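PDB 4OPE: Nrps/pks from Streptomyces albus, which probably catalyses decarboxylative condensation of acyl units, as a ketosynthase domain of the trans-AT ("AT-less") assembly line that makes oxazolomycin. Local coordinates for residues 20-25 with 69-74. Residues are numbered along the deposited sequence; the frame is centred on the assembly and turned at random.
Sequences KADDLA and WLSDVA
The hydroxyl of S71 donates to the carboxylate of D22, S71 OG to D22 OD2 at 2.8 Å, and a water ties the other oxygen to the same serine. OD2 accepts through its syn lone pair, the one on the side of OD1. That approach also brings S71 OG to 3.1 Å from D22 OD1, so the hydroxyl sits in the mouth of the carboxylate. On OD1 the link is indirect: the water donates to D22 OD1 at 3.0 Å and accepts from the backbone N of S71 at 2.9 Å. The hydroxyl directly, and the amide through a water, thus hold one carboxylate, closing a ring that should limit rotation of the carboxylate plane. With chi1 at -82°, D22 CG lies anti to its own carbonyl carbon, and this swings the carboxylate across to S71. R17 forms a long, weak ion pair with D22 OD1.

Both segments belong to the N-terminal half of the thiolase-type ketosynthase fold: 20-25 follows central strand 9-17 and runs into the start of helix 24-33, whereas 69-74 is the loop between short strands 66-67 and 75-76. D23 N-caps the helix, its OD1 accepting from the N of Q26.

The backbones themselves stay apart, K20 N lying 3.8 Å from W69 O. A second water fills the gap, accepting from K20 N and donating to W69 O, 3.0 Å from each. The indole of W69 takes no part in this bridge; its NE1 donates to the carbonyl of E39.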
ATOM      1  N   LYS A  20       0.725  27.153   0.646  1.00 38.53           N
ATOM      2  CA  LYS A  20       1.413  28.391   0.389  1.00 39.37           C
ATOM      3  C   LYS A  20       2.844  28.179  -0.094  1.00 38.08           C
ATOM      4  O   LYS A  20       3.685  29.070  -0.011  1.00 41.33           O
ATOM      5  CB  LYS A  20       1.380  29.262   1.658  1.00 41.98           C
ATOM      6  CG  LYS A  20      -0.035  29.598   2.078  1.00 44.82           C
ATOM      7  CD  LYS A  20      -0.028  30.778   3.015  1.00 50.73           C
ATOM      8  CE  LYS A  20      -1.437  31.185   3.395  1.00 56.00           C
ATOM      9  NZ  LYS A  20      -2.241  31.602   2.207  1.00 59.82           N
ATOM     10  N   ALA A  21       3.140  26.991  -0.584  1.00 36.79           N
ATOM     11  CA  ALA A  21       4.489  26.666  -0.999  1.00 35.58           C
ATOM     12  C   ALA A  21       4.407  25.808  -2.256  1.00 36.84           C
ATOM     13  O   ALA A  21       4.185  24.590  -2.198  1.00 37.37           O
ATOM     14  CB  ALA A  21       5.239  25.961   0.115  1.00 33.42           C
ATOM     15  N   ASP A  22       4.581  26.442  -3.402  1.00 38.90           N
ATOM     16  CA  ASP A  22       4.487  25.717  -4.675  1.00 43.27           C
ATOM     17  C   ASP A  22       5.786  25.033  -5.065  1.00 43.22           C
ATOM     18  O   ASP A  22       5.817  24.197  -5.949  1.00 44.44           O
ATOM     19  CB  ASP A  22       3.939  26.617  -5.776  1.00 46.87           C
ATOM     20  CG  ASP A  22       2.389  26.700  -5.729  1.00 54.92           C
ATOM     21  OD1 ASP A  22       1.707  25.664  -5.345  1.00 58.42           O
ATOM     22  OD2 ASP A  22       1.874  27.791  -6.079  1.00 54.28           O
ATOM     23  N   ASP A  23       6.852  25.362  -4.356  1.00 43.88           N
ATOM     24  CA  ASP A  23       8.083  24.619  -4.433  1.00 40.54           C
ATOM     25  C   ASP A  23       8.800  24.772  -3.104  1.00 36.94           C
ATOM     26  O   ASP A  23       8.438  25.600  -2.277  1.00 37.37           O
ATOM     27  CB  ASP A  23       8.939  25.165  -5.588  1.00 43.28           C
ATOM     28  CG  ASP A  23       9.120  26.700  -5.528  1.00 45.99           C
ATOM     29  OD1 ASP A  23       9.450  27.297  -4.491  1.00 42.54           O
ATOM     30  OD2 ASP A  23       8.945  27.328  -6.566  1.00 61.58           O
ATOM     31  N   LEU A  24       9.853  24.007  -2.950  1.00 35.01           N
ATOM     32  CA  LEU A  24      10.581  23.912  -1.727  1.00 36.32           C
ATOM     33  C   LEU A  24      11.353  25.148  -1.329  1.00 36.93           C
ATOM     34  O   LEU A  24      11.672  25.307  -0.140  1.00 36.71           O
ATOM     35  CB  LEU A  24      11.541  22.740  -1.777  1.00 36.75           C
ATOM     36  CG  LEU A  24      10.894  21.353  -1.871  1.00 38.26           C
ATOM     37  CD1 LEU A  24      11.784  20.332  -1.136  1.00 39.88           C
ATOM     38  CD2 LEU A  24       9.480  21.298  -1.340  1.00 37.42           C
ATOM     39  N   ALA A  25      11.659  26.019  -2.276  1.00 35.79           N
ATOM     40  CA  ALA A  25      12.294  27.284  -1.896  1.00 36.25           C
ATOM     41  C   ALA A  25      11.311  28.123  -1.115  1.00 35.34           C
ATOM     42  O   ALA A  25      11.657  28.748  -0.121  1.00 36.08           O
ATOM     43  CB  ALA A  25      12.773  28.043  -3.112  1.00 36.33           C
ATOM     44  N   TRP A  69      -4.125  24.582   2.306  1.00 35.52           N
ATOM     45  CA  TRP A  69      -4.598  24.405   0.931  1.00 35.69           C
ATOM     46  C   TRP A  69      -3.475  24.554  -0.031  1.00 36.62           C
ATOM     47  O   TRP A  69      -2.664  25.442   0.141  1.00 37.38           O
ATOM     48  CB  TRP A  69      -5.662  25.435   0.594  1.00 36.39           C
ATOM     49  CG  TRP A  69      -6.735  25.390   1.589  1.00 38.15           C
ATOM     50  CD1 TRP A  69      -6.896  26.219   2.640  1.00 39.41           C
ATOM     51  CD2 TRP A  69      -7.747  24.401   1.701  1.00 38.44           C
ATOM     52  NE1 TRP A  69      -7.971  25.840   3.372  1.00 39.00           N
ATOM     53  CE2 TRP A  69      -8.515  24.721   2.810  1.00 39.13           C
ATOM     54  CE3 TRP A  69      -8.105  23.293   0.937  1.00 39.57           C
ATOM     55  CZ2 TRP A  69      -9.592  23.959   3.205  1.00 39.68           C
ATOM     56  CZ3 TRP A  69      -9.194  22.558   1.312  1.00 38.50           C
ATOM     57  CH2 TRP A  69      -9.907  22.876   2.441  1.00 38.98           C
ATOM     58  N   LEU A  70      -3.400  23.682  -1.036  1.00 36.96           N
ATOM     59  CA  LEU A  70      -2.499  23.923  -2.141  1.00 37.42           C
ATOM     60  C   LEU A  70      -3.053  25.076  -2.920  1.00 40.23           C
ATOM     61  O   LEU A  70      -4.243  25.218  -3.036  1.00 41.21           O
ATOM     62  CB  LEU A  70      -2.397  22.705  -3.038  1.00 36.80           C
ATOM     63  CG  LEU A  70      -1.615  21.532  -2.465  1.00 35.98           C
ATOM     64  CD1 LEU A  70      -1.378  20.498  -3.536  1.00 35.88           C
ATOM     65  CD2 LEU A  70      -0.280  21.980  -1.925  1.00 36.87           C
ATOM     66  N   SER A  71      -2.187  25.892  -3.486  1.00 46.63           N
ATOM     67  CA  SER A  71      -2.642  27.085  -4.209  1.00 51.23           C
ATOM     68  C   SER A  71      -3.605  26.761  -5.359  1.00 53.60           C
ATOM     69  O   SER A  71      -4.534  27.546  -5.638  1.00 54.42           O
ATOM     70  CB  SER A  71      -1.455  27.941  -4.696  1.00 51.98           C
ATOM     71  OG  SER A  71      -0.871  27.386  -5.854  1.00 57.07           O
ATOM     72  N   ASP A  72      -3.403  25.622  -6.014  1.00 54.70           N
ATOM     73  CA  ASP A  72      -4.281  25.264  -7.101  1.00 58.20           C
ATOM     74  C   ASP A  72      -4.197  23.803  -7.477  1.00 56.54           C
ATOM     75  O   ASP A  72      -3.227  23.401  -8.107  1.00 64.72           O
ATOM     76  CB  ASP A  72      -3.927  26.103  -8.307  1.00 64.72           C
ATOM     77  CG  ASP A  72      -4.703  25.700  -9.564  1.00 76.31           C
ATOM     78  OD1 ASP A  72      -5.934  25.337  -9.512  1.00 71.91           O
ATOM     79  OD2 ASP A  72      -4.041  25.785 -10.627  1.00 86.14           O
ATOM     80  N   VAL A  73      -5.249  23.038  -7.173  1.00 51.55           N
ATOM     81  CA  VAL A  73      -5.241  21.585  -7.355  1.00 47.04           C
ATOM     82  C   VAL A  73      -5.912  21.105  -8.632  1.00 45.63           C
ATOM     83  O   VAL A  73      -5.764  19.958  -9.000  1.00 46.08           O
ATOM     84  CB  VAL A  73      -5.909  20.833  -6.184  1.00 47.06           C
ATOM     85  CG1 VAL A  73      -5.043  20.855  -4.954  1.00 44.48           C
ATOM     86  CG2 VAL A  73      -7.264  21.427  -5.870  1.00 51.20           C
ATOM     87  N   ALA A  74      -6.656  21.961  -9.309  1.00 47.64           N
ATOM     88  CA  ALA A  74      -7.301  21.572 -10.581  1.00 47.32           C
ATOM     89  C   ALA A  74      -6.336  21.526 -11.749  1.00 44.85           C
ATOM     90  O   ALA A  74      -6.559  20.805 -12.691  1.00 45.68           O
ATOM     91  CB  ALA A  74      -8.420  22.523 -10.907  1.00 47.73           C
TER
HETATM   92  O   HOH W   1      -1.647  28.010  -0.966  1.00 44.47           O
HETATM   93  O   HOH W   2       0.558  25.566  -2.621  1.00 39.40           O